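Local coordinates for biofilm-associated surface protein (Staphylococcus aureus, PDB 7C7U) that probably promotes biofilm formation at the staphylococcal cell wall, its amyloid-like assembly apparently being modulated by bound calcium, at residues K392-E400 and K418-N426; P431-A439 and G450-Q461. All blocks are in the same frame, centred on the assembly; numbering follows the deposited sequence.

Interaction 1. Residues K392-E400 and K418-N426. With CA (calcium ion), chain E; CA (calcium ion), chain D; CA (calcium ion), chain F; CA (calcium ion), chain G.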
loop_
_atom_site.group_PDB
_atom_site.type_symbol
_atom_site.label_atom_id
_atom_site.label_comp_id
_atom_site.label_asym_id
_atom_site.label_seq_id
_atom_site.Cartn_x
_atom_site.Cartn_y
_atom_site.Cartn_z
ATOM N N LYS A 392 -8.886 4.821 -6.022
ATOM C CA LYS A 392 -8.842 5.936 -6.972
ATOM C C LYS A 392 -8.972 7.296 -6.271
ATOM O O LYS A 392 -9.729 8.170 -6.696
ATOM C CB LYS A 392 -9.936 5.767 -8.042
ATOM C CG LYS A 392 -9.966 4.363 -8.713
ATOM C CD LYS A 392 -11.054 4.227 -9.791
ATOM C CE LYS A 392 -10.709 4.808 -11.161
ATOM N NZ LYS A 392 -9.308 5.221 -11.323
ATOM N N ASP A 393 -8.216 7.488 -5.189
ATOM C CA ASP A 393 -8.141 8.805 -4.555
ATOM C C ASP A 393 -6.841 9.545 -4.863
ATOM O O ASP A 393 -6.590 10.608 -4.279
ATOM C CB ASP A 393 -8.322 8.701 -3.033
ATOM C CG ASP A 393 -7.228 7.913 -2.350
ATOM O OD1 ASP A 393 -6.188 7.626 -2.980
ATOM O OD2 ASP A 393 -7.408 7.576 -1.158
ATOM N N GLY A 394 -5.992 8.991 -5.732
ATOM C CA GLY A 394 -4.756 9.638 -6.109
ATOM C C GLY A 394 -3.534 9.237 -5.303
ATOM O O GLY A 394 -2.420 9.575 -5.707
ATOM N N LEU A 395 -3.702 8.550 -4.178
ATOM C CA LEU A 395 -2.583 8.098 -3.350
ATOM C C LEU A 395 -2.384 6.599 -3.531
ATOM O O LEU A 395 -3.281 5.817 -3.191
ATOM C CB LEU A 395 -2.842 8.383 -1.875
ATOM C CG LEU A 395 -3.106 9.826 -1.460
ATOM C CD1 LEU A 395 -3.236 9.893 0.072
ATOM C CD2 LEU A 395 -2.018 10.758 -1.950
ATOM N N LEU A 396 -1.192 6.196 -3.990
ATOM C CA LEU A 396 -0.923 4.775 -4.191
ATOM C C LEU A 396 -1.191 3.994 -2.913
ATOM O O LEU A 396 -0.994 4.502 -1.807
ATOM C CB LEU A 396 0.533 4.550 -4.627
ATOM C CG LEU A 396 0.928 5.091 -6.001
ATOM C CD1 LEU A 396 2.405 4.809 -6.318
ATOM C CD2 LEU A 396 0.012 4.480 -7.073
ATOM N N ASP A 397 -1.635 2.742 -3.072
ATOM C CA ASP A 397 -1.782 1.820 -1.948
ATOM C C ASP A 397 -0.602 1.901 -0.994
ATOM O O ASP A 397 -0.768 2.138 0.211
ATOM C CB ASP A 397 -1.895 0.379 -2.446
ATOM C CG ASP A 397 -3.257 0.037 -3.001
ATOM O OD1 ASP A 397 -3.951 0.930 -3.509
ATOM O OD2 ASP A 397 -3.612 -1.159 -2.958
ATOM N N ARG A 398 0.608 1.694 -1.524
ATOM C CA ARG A 398 1.770 1.633 -0.642
ATOM C C ARG A 398 2.089 2.991 -0.040
ATOM O O ARG A 398 2.608 3.056 1.076
ATOM C CB ARG A 398 2.987 1.072 -1.384
ATOM C CG ARG A 398 3.646 2.012 -2.349
ATOM C CD ARG A 398 4.679 1.249 -3.168
ATOM N NE ARG A 398 4.032 0.332 -4.093
ATOM C CZ ARG A 398 4.616 -0.727 -4.647
ATOM N NH1 ARG A 398 5.885 -1.038 -4.381
ATOM N NH2 ARG A 398 3.918 -1.482 -5.469
ATOM N N TYR A 399 1.789 4.082 -0.747
ATOM C CA TYR A 399 1.934 5.397 -0.131
ATOM C C TYR A 399 0.990 5.550 1.052
ATOM O O TYR A 399 1.400 6.028 2.116
ATOM C CB TYR A 399 1.696 6.500 -1.158
ATOM C CG TYR A 399 1.920 7.899 -0.632
ATOM C CD1 TYR A 399 0.902 8.592 0.038
ATOM C CD2 TYR A 399 3.141 8.539 -0.811
ATOM C CE1 TYR A 399 1.095 9.867 0.504
ATOM C CE2 TYR A 399 3.345 9.831 -0.325
ATOM C CZ TYR A 399 2.317 10.489 0.320
ATOM O OH TYR A 399 2.492 11.771 0.810
ATOM N N GLU A 400 -0.277 5.141 0.895
ATOM C CA GLU A 400 -1.234 5.274 1.997
ATOM C C GLU A 400 -0.812 4.423 3.184
ATOM O O GLU A 400 -0.897 4.865 4.339
ATOM C CB GLU A 400 -2.662 4.908 1.553
ATOM C CG GLU A 400 -3.256 5.841 0.489
ATOM C CD GLU A 400 -4.788 5.827 0.424
ATOM O OE1 GLU A 400 -5.443 6.334 1.380
ATOM O OE2 GLU A 400 -5.348 5.344 -0.598
ATOM N N LYS A 418 -13.959 15.341 1.888
ATOM C CA LYS A 418 -12.759 15.656 1.127
ATOM C C LYS A 418 -11.950 14.365 0.959
ATOM O O LYS A 418 -11.592 13.719 1.954
ATOM C CB LYS A 418 -11.948 16.745 1.839
ATOM C CG LYS A 418 -12.683 18.105 1.991
ATOM C CD LYS A 418 -11.777 19.138 2.652
ATOM C CE LYS A 418 -11.459 18.779 4.103
ATOM N NZ LYS A 418 -10.411 19.667 4.667
ATOM N N ASN A 419 -11.657 13.995 -0.292
ATOM C CA ASN A 419 -10.968 12.728 -0.552
ATOM C C ASN A 419 -9.488 12.794 -0.141
ATOM O O ASN A 419 -8.860 13.857 -0.126
ATOM C CB ASN A 419 -11.104 12.341 -2.033
ATOM C CG ASN A 419 -12.530 11.949 -2.410
ATOM O OD1 ASN A 419 -13.247 11.301 -1.632
ATOM N ND2 ASN A 419 -12.951 12.345 -3.612
ATOM N N ASP A 420 -8.917 11.607 0.127
ATOM C CA ASP A 420 -7.620 11.507 0.803
ATOM C C ASP A 420 -6.525 12.264 0.068
ATOM O O ASP A 420 -5.823 13.085 0.667
ATOM C CB ASP A 420 -7.225 10.042 0.955
ATOM C CG ASP A 420 -8.095 9.327 1.933
ATOM O OD1 ASP A 420 -8.955 9.998 2.543
ATOM O OD2 ASP A 420 -7.910 8.115 2.140
ATOM N N GLY A 421 -6.333 11.975 -1.223
ATOM C CA GLY A 421 -5.326 12.699 -1.985
ATOM C C GLY A 421 -5.572 14.196 -2.015
ATOM O O GLY A 421 -4.656 14.996 -1.799
ATOM N N ASP A 422 -6.821 14.600 -2.277
ATOM C CA ASP A 422 -7.157 16.019 -2.231
ATOM C C ASP A 422 -6.737 16.631 -0.897
ATOM O O ASP A 422 -6.106 17.691 -0.851
ATOM C CB ASP A 422 -8.663 16.208 -2.447
ATOM C CG ASP A 422 -9.098 15.842 -3.839
ATOM O OD1 ASP A 422 -8.297 16.040 -4.781
ATOM O OD2 ASP A 422 -10.240 15.355 -3.984
ATOM N N GLU A 423 -7.029 15.942 0.198
ATOM C CA GLU A 423 -6.648 16.468 1.503
ATOM C C GLU A 423 -5.136 16.622 1.628
ATOM O O GLU A 423 -4.641 17.680 2.040
ATOM C CB GLU A 423 -7.212 15.568 2.597
ATOM C CG GLU A 423 -8.727 15.755 2.731
ATOM C CD GLU A 423 -9.193 15.637 4.147
ATOM O OE1 GLU A 423 -9.820 14.603 4.470
ATOM O OE2 GLU A 423 -8.917 16.572 4.949
ATOM N N VAL A 424 -4.379 15.586 1.257
ATOM C CA VAL A 424 -2.930 15.675 1.393
ATOM C C VAL A 424 -2.381 16.757 0.481
ATOM O O VAL A 424 -1.511 17.544 0.878
ATOM C CB VAL A 424 -2.273 14.310 1.109
ATOM C CG1 VAL A 424 -0.771 14.480 0.880
ATOM C CG2 VAL A 424 -2.533 13.355 2.253
ATOM N N VAL A 425 -2.905 16.843 -0.734
ATOM C CA VAL A 425 -2.320 17.665 -1.788
ATOM C C VAL A 425 -2.986 19.031 -1.898
ATOM O O VAL A 425 -2.308 20.050 -2.031
ATOM C CB VAL A 425 -2.391 16.910 -3.135
ATOM C CG1 VAL A 425 -1.907 17.797 -4.262
ATOM C CG2 VAL A 425 -1.546 15.648 -3.060
ATOM N N ASN A 426 -4.316 19.075 -1.872
ATOM C CA ASN A 426 -5.004 20.325 -2.188
ATOM C C ASN A 426 -5.292 21.126 -0.921
ATOM O O ASN A 426 -4.839 22.266 -0.790
ATOM C CB ASN A 426 -6.289 20.045 -2.976
ATOM C CG ASN A 426 -6.831 21.288 -3.687
ATOM O OD1 ASN A 426 -6.095 22.226 -3.996
ATOM N ND2 ASN A 426 -8.125 21.286 -3.954
HETATM CA CA CA E . -7.566 6.290 0.534
HETATM CA CA CA D . -5.514 5.306 -2.831
HETATM CA CA CA F . -11.573 13.152 4.121
HETATM CA CA CA G . -9.906 15.558 6.921
HETATM O O HOH W 1 -8.407 12.545 -3.820
HETATM O O HOH W 2 -5.261 2.807 -2.299
#
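The backbone turn at D393-G394 meets the first turn of helix 420-427 at G421: D393 O receives a weak hydrogen bond from G421 N (3.4 Å, 122° at the hydrogen) and a CA-H...O contact from G421 CA. A water donates to D393 O and accepts from D422 N. L395 CG lies 3.7 Å from G421 CA, while its CD1 reaches on to V424 CG2. With CG between the backbone N and the carbonyl carbon (chi1 64°), D393 divides its oxygens: OD1 binds one calcium and accepts from L395 N in an Asx turn, whereas OD2 binds a second calcium at 2.1 Å. E400 OE2 binds both ions, OE1 the second alone. L395 O, D389 and a water held by D397 also bind the first; D391 serves both, and the carbonyls of D407 and N410 complete the second. D420 OD2 binds the second calcium at 2.5 Å and so joins the two segments, its carboxylate turned 83° against that of E400; S406 also hydrogen-bonds E400, and T413 D420. With E400 OE1 and D420 OD2 only 3.1 Å apart, calcium probably offsets the acidic charge, tying together two EF-hand-like calcium loops, each running into a helix.

Interaction 2. Residues P431-A439 and G450-Q461; sequences PLVGKPQAA and GSVPLKEGAATQ. With CA (calcium ion), chain G.
A beta hairpin formed by strands 437-442 and 447-451 continues here beyond its open end, where the loop leading in and the loop leading out remain paired. Q437 and S451 form an antiparallel hydrogen-bonded pair, Q437 N reaching S451 O at 2.9 Å and S451 N returning to Q437 O. The register then shifts by one residue, and G434 N to P453 O and K455 N to L432 O (2.9 Å) frame a single bridge between V433 and L454. V433 is central to the apolar contact. Its CG1, anti to the backbone N (chi1 176°), meets V452 CG2 at 3.9 Å, a methyl that P436 CB also packs against; its CG2 lies 3.8 Å from L454 CD2, the two side chains running side by side in the same direction. Q461 slides past V433 the opposite way and brings NE2 to 3.5 Å from CG2, while that amide donates to A459 O. At the far end L432 CD1 rests 3.5 Å from G457 C, on the type I turn K455-A458. V433 O binds a calcium at 2.3 Å, a site shared with D414, D416, E423, S430 and E509. The arrangement is an extended hairpin whose entry loop supplies a calcium ligand, consistent with a beta-sandwich domain.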
loop_
_atom_site.group_PDB
_atom_site.type_symbol
_atom_site.label_atom_id
_atom_site.label_comp_id
_atom_site.label_asym_id
_atom_site.label_seq_id
_atom_site.Cartn_x
_atom_site.Cartn_y
_atom_site.Cartn_z
ATOM N N PRO A 431 -6.046 13.789 6.252
ATOM C CA PRO A 431 -7.076 12.863 5.775
ATOM C C PRO A 431 -7.563 11.906 6.851
ATOM O O PRO A 431 -8.378 11.015 6.564
ATOM C CB PRO A 431 -6.331 12.101 4.666
ATOM C CG PRO A 431 -4.909 11.983 5.236
ATOM C CD PRO A 431 -4.680 13.270 6.036
ATOM N N LEU A 432 -7.020 12.027 8.061
ATOM C CA LEU A 432 -7.403 11.205 9.193
ATOM C C LEU A 432 -8.267 11.964 10.188
ATOM O O LEU A 432 -8.627 11.405 11.229
ATOM C CB LEU A 432 -6.145 10.670 9.893
ATOM C CG LEU A 432 -5.149 10.019 8.935
ATOM C CD1 LEU A 432 -3.925 9.444 9.663
ATOM C CD2 LEU A 432 -5.865 8.940 8.138
ATOM N N VAL A 433 -8.590 13.223 9.898
ATOM C CA VAL A 433 -9.280 14.102 10.840
ATOM C C VAL A 433 -10.465 14.735 10.109
ATOM O O VAL A 433 -10.274 15.579 9.229
ATOM C CB VAL A 433 -8.351 15.186 11.407
ATOM C CG1 VAL A 433 -9.144 16.172 12.318
ATOM C CG2 VAL A 433 -7.179 14.560 12.156
ATOM N N GLY A 434 -11.679 14.349 10.490
ATOM C CA GLY A 434 -12.884 14.924 9.913
ATOM C C GLY A 434 -13.211 16.337 10.375
ATOM O O GLY A 434 -12.341 17.074 10.845
ATOM N N LYS A 435 -14.469 16.731 10.228
ATOM C CA LYS A 435 -14.895 18.102 10.496
ATOM C C LYS A 435 -15.241 18.269 11.973
ATOM O O LYS A 435 -16.068 17.515 12.504
ATOM C CB LYS A 435 -16.095 18.460 9.636
ATOM C CG LYS A 435 -16.475 19.934 9.637
ATOM C CD LYS A 435 -17.720 20.149 8.817
ATOM C CE LYS A 435 -18.012 21.626 8.623
ATOM N NZ LYS A 435 -19.380 21.819 8.043
ATOM N N PRO A 436 -14.646 19.234 12.660
ATOM C CA PRO A 436 -14.979 19.426 14.073
ATOM C C PRO A 436 -16.423 19.883 14.223
ATOM O O PRO A 436 -16.992 20.510 13.327
ATOM C CB PRO A 436 -13.996 20.514 14.526
ATOM C CG PRO A 436 -13.661 21.283 13.295
ATOM C CD PRO A 436 -13.756 20.287 12.139
ATOM N N GLN A 437 -17.019 19.548 15.373
ATOM C CA GLN A 437 -18.379 19.959 15.718
ATOM C C GLN A 437 -18.384 20.520 17.137
ATOM O O GLN A 437 -17.773 19.952 18.040
ATOM C CB GLN A 437 -19.381 18.786 15.624
ATOM C CG GLN A 437 -19.373 18.006 14.281
ATOM C CD GLN A 437 -19.972 18.815 13.157
ATOM O OE1 GLN A 437 -20.718 19.761 13.404
ATOM N NE2 GLN A 437 -19.668 18.444 11.910
ATOM N N ALA A 438 -19.071 21.640 17.338
ATOM C CA ALA A 438 -19.129 22.253 18.658
ATOM C C ALA A 438 -20.510 22.865 18.832
ATOM O O ALA A 438 -20.982 23.573 17.942
ATOM C CB ALA A 438 -18.035 23.318 18.817
ATOM N N ALA A 439 -21.156 22.567 19.955
ATOM C CA ALA A 439 -22.438 23.179 20.279
ATOM C C ALA A 439 -22.270 24.671 20.525
ATOM O O ALA A 439 -21.239 25.121 21.035
ATOM C CB ALA A 439 -23.045 22.531 21.524
ATOM N N GLY A 450 -17.145 19.832 22.334
ATOM C CA GLY A 450 -17.511 19.207 21.077
ATOM C C GLY A 450 -16.650 17.987 20.810
ATOM O O GLY A 450 -16.056 17.414 21.725
ATOM N N SER A 451 -16.579 17.604 19.540
ATOM C CA SER A 451 -15.845 16.406 19.144
ATOM C C SER A 451 -15.458 16.521 17.675
ATOM O O SER A 451 -15.945 17.391 16.947
ATOM C CB SER A 451 -16.679 15.144 19.363
ATOM O OG SER A 451 -17.817 15.171 18.519
ATOM N N VAL A 452 -14.583 15.621 17.241
ATOM C CA VAL A 452 -14.156 15.615 15.848
ATOM C C VAL A 452 -13.771 14.182 15.496
ATOM O O VAL A 452 -13.166 13.489 16.329
ATOM C CB VAL A 452 -13.019 16.628 15.620
ATOM C CG1 VAL A 452 -11.856 16.362 16.567
ATOM C CG2 VAL A 452 -12.566 16.637 14.154
ATOM N N PRO A 453 -14.125 13.684 14.307
ATOM C CA PRO A 453 -13.737 12.313 13.945
ATOM C C PRO A 453 -12.230 12.219 13.800
ATOM O O PRO A 453 -11.617 13.008 13.076
ATOM C CB PRO A 453 -14.454 12.072 12.609
ATOM C CG PRO A 453 -15.549 13.101 12.556
ATOM C CD PRO A 453 -14.975 14.300 13.273
ATOM N N LEU A 454 -11.639 11.265 14.523
ATOM C CA LEU A 454 -10.217 10.958 14.445
ATOM C C LEU A 454 -10.059 9.501 14.032
ATOM O O LEU A 454 -10.649 8.607 14.649
ATOM C CB LEU A 454 -9.504 11.196 15.780
ATOM C CG LEU A 454 -9.579 12.624 16.337
ATOM C CD1 LEU A 454 -9.007 12.675 17.754
ATOM C CD2 LEU A 454 -8.882 13.633 15.412
ATOM N N LYS A 455 -9.260 9.265 13.003
ATOM C CA LYS A 455 -9.055 7.930 12.455
ATOM C C LYS A 455 -7.743 7.340 12.969
ATOM O O LYS A 455 -6.885 8.045 13.499
ATOM C CB LYS A 455 -9.095 7.993 10.930
ATOM C CG LYS A 455 -10.378 8.638 10.422
ATOM C CD LYS A 455 -11.598 7.970 11.065
ATOM C CE LYS A 455 -12.847 8.813 10.923
ATOM N NZ LYS A 455 -14.092 8.071 11.298
ATOM N N GLU A 456 -7.589 6.020 12.785
ATOM C CA GLU A 456 -6.670 5.245 13.624
ATOM C C GLU A 456 -5.242 5.792 13.595
ATOM O O GLU A 456 -4.519 5.688 14.594
ATOM C CB GLU A 456 -6.693 3.768 13.214
ATOM C CG GLU A 456 -6.050 2.811 14.239
ATOM C CD GLU A 456 -4.620 2.382 13.911
ATOM O OE1 GLU A 456 -3.841 3.199 13.370
ATOM O OE2 GLU A 456 -4.273 1.212 14.207
ATOM N N GLY A 457 -4.816 6.386 12.490
ATOM C CA GLY A 457 -3.453 6.884 12.496
ATOM C C GLY A 457 -3.266 8.331 12.906
ATOM O O GLY A 457 -2.135 8.835 12.881
ATOM N N ALA A 458 -4.339 9.019 13.289
ATOM C CA ALA A 458 -4.261 10.453 13.527
ATOM C C ALA A 458 -3.222 10.791 14.592
ATOM O O ALA A 458 -3.038 10.058 15.567
ATOM C CB ALA A 458 -5.634 10.995 13.935
ATOM N N ALA A 459 -2.535 11.912 14.380
ATOM C CA ALA A 459 -1.629 12.489 15.360
ATOM C C ALA A 459 -2.421 13.102 16.519
ATOM O O ALA A 459 -3.653 13.145 16.520
ATOM C CB ALA A 459 -0.750 13.544 14.692
ATOM N N THR A 460 -1.700 13.579 17.535
ATOM C CA THR A 460 -2.353 14.297 18.626
ATOM C C THR A 460 -2.735 15.691 18.146
ATOM O O THR A 460 -1.884 16.449 17.666
ATOM C CB THR A 460 -1.446 14.371 19.854
ATOM O OG1 THR A 460 -1.452 13.102 20.517
ATOM C CG2 THR A 460 -1.957 15.436 20.833
ATOM N N GLN A 461 -4.016 16.020 18.256
ATOM C CA GLN A 461 -4.544 17.280 17.752
ATOM C C GLN A 461 -4.664 18.303 18.871
ATOM O O GLN A 461 -4.810 17.952 20.047
ATOM C CB GLN A 461 -5.916 17.088 17.106
ATOM C CG GLN A 461 -6.018 15.881 16.196
ATOM C CD GLN A 461 -5.313 16.097 14.873
ATOM O OE1 GLN A 461 -5.440 17.154 14.248
ATOM N NE2 GLN A 461 -4.559 15.095 14.440
HETATM CA CA CA G . -9.906 15.558 6.921
#

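Overall arrangement
Interactions 1 and 2 follow one another along the chain, their centres about 18 Å apart, and together they trace the passage from the calcium-binding loops into the following beta domain. Helix 420-427 is common to both: one side faces 392-400, and P431 packs on it from the start of interaction 2, with P431 CA 3.5 Å from E423 OE1 and P431 CG 4.1 Å from V424 CG2. A second connection is a calcium held by both carboxylate oxygens of E423 and by V433 O, with E509 of the beta domain also a ligand. Two ions serve the first loop and two the second, one of which is this shared calcium, which would probably restrain the junction in a calcium-dependent way.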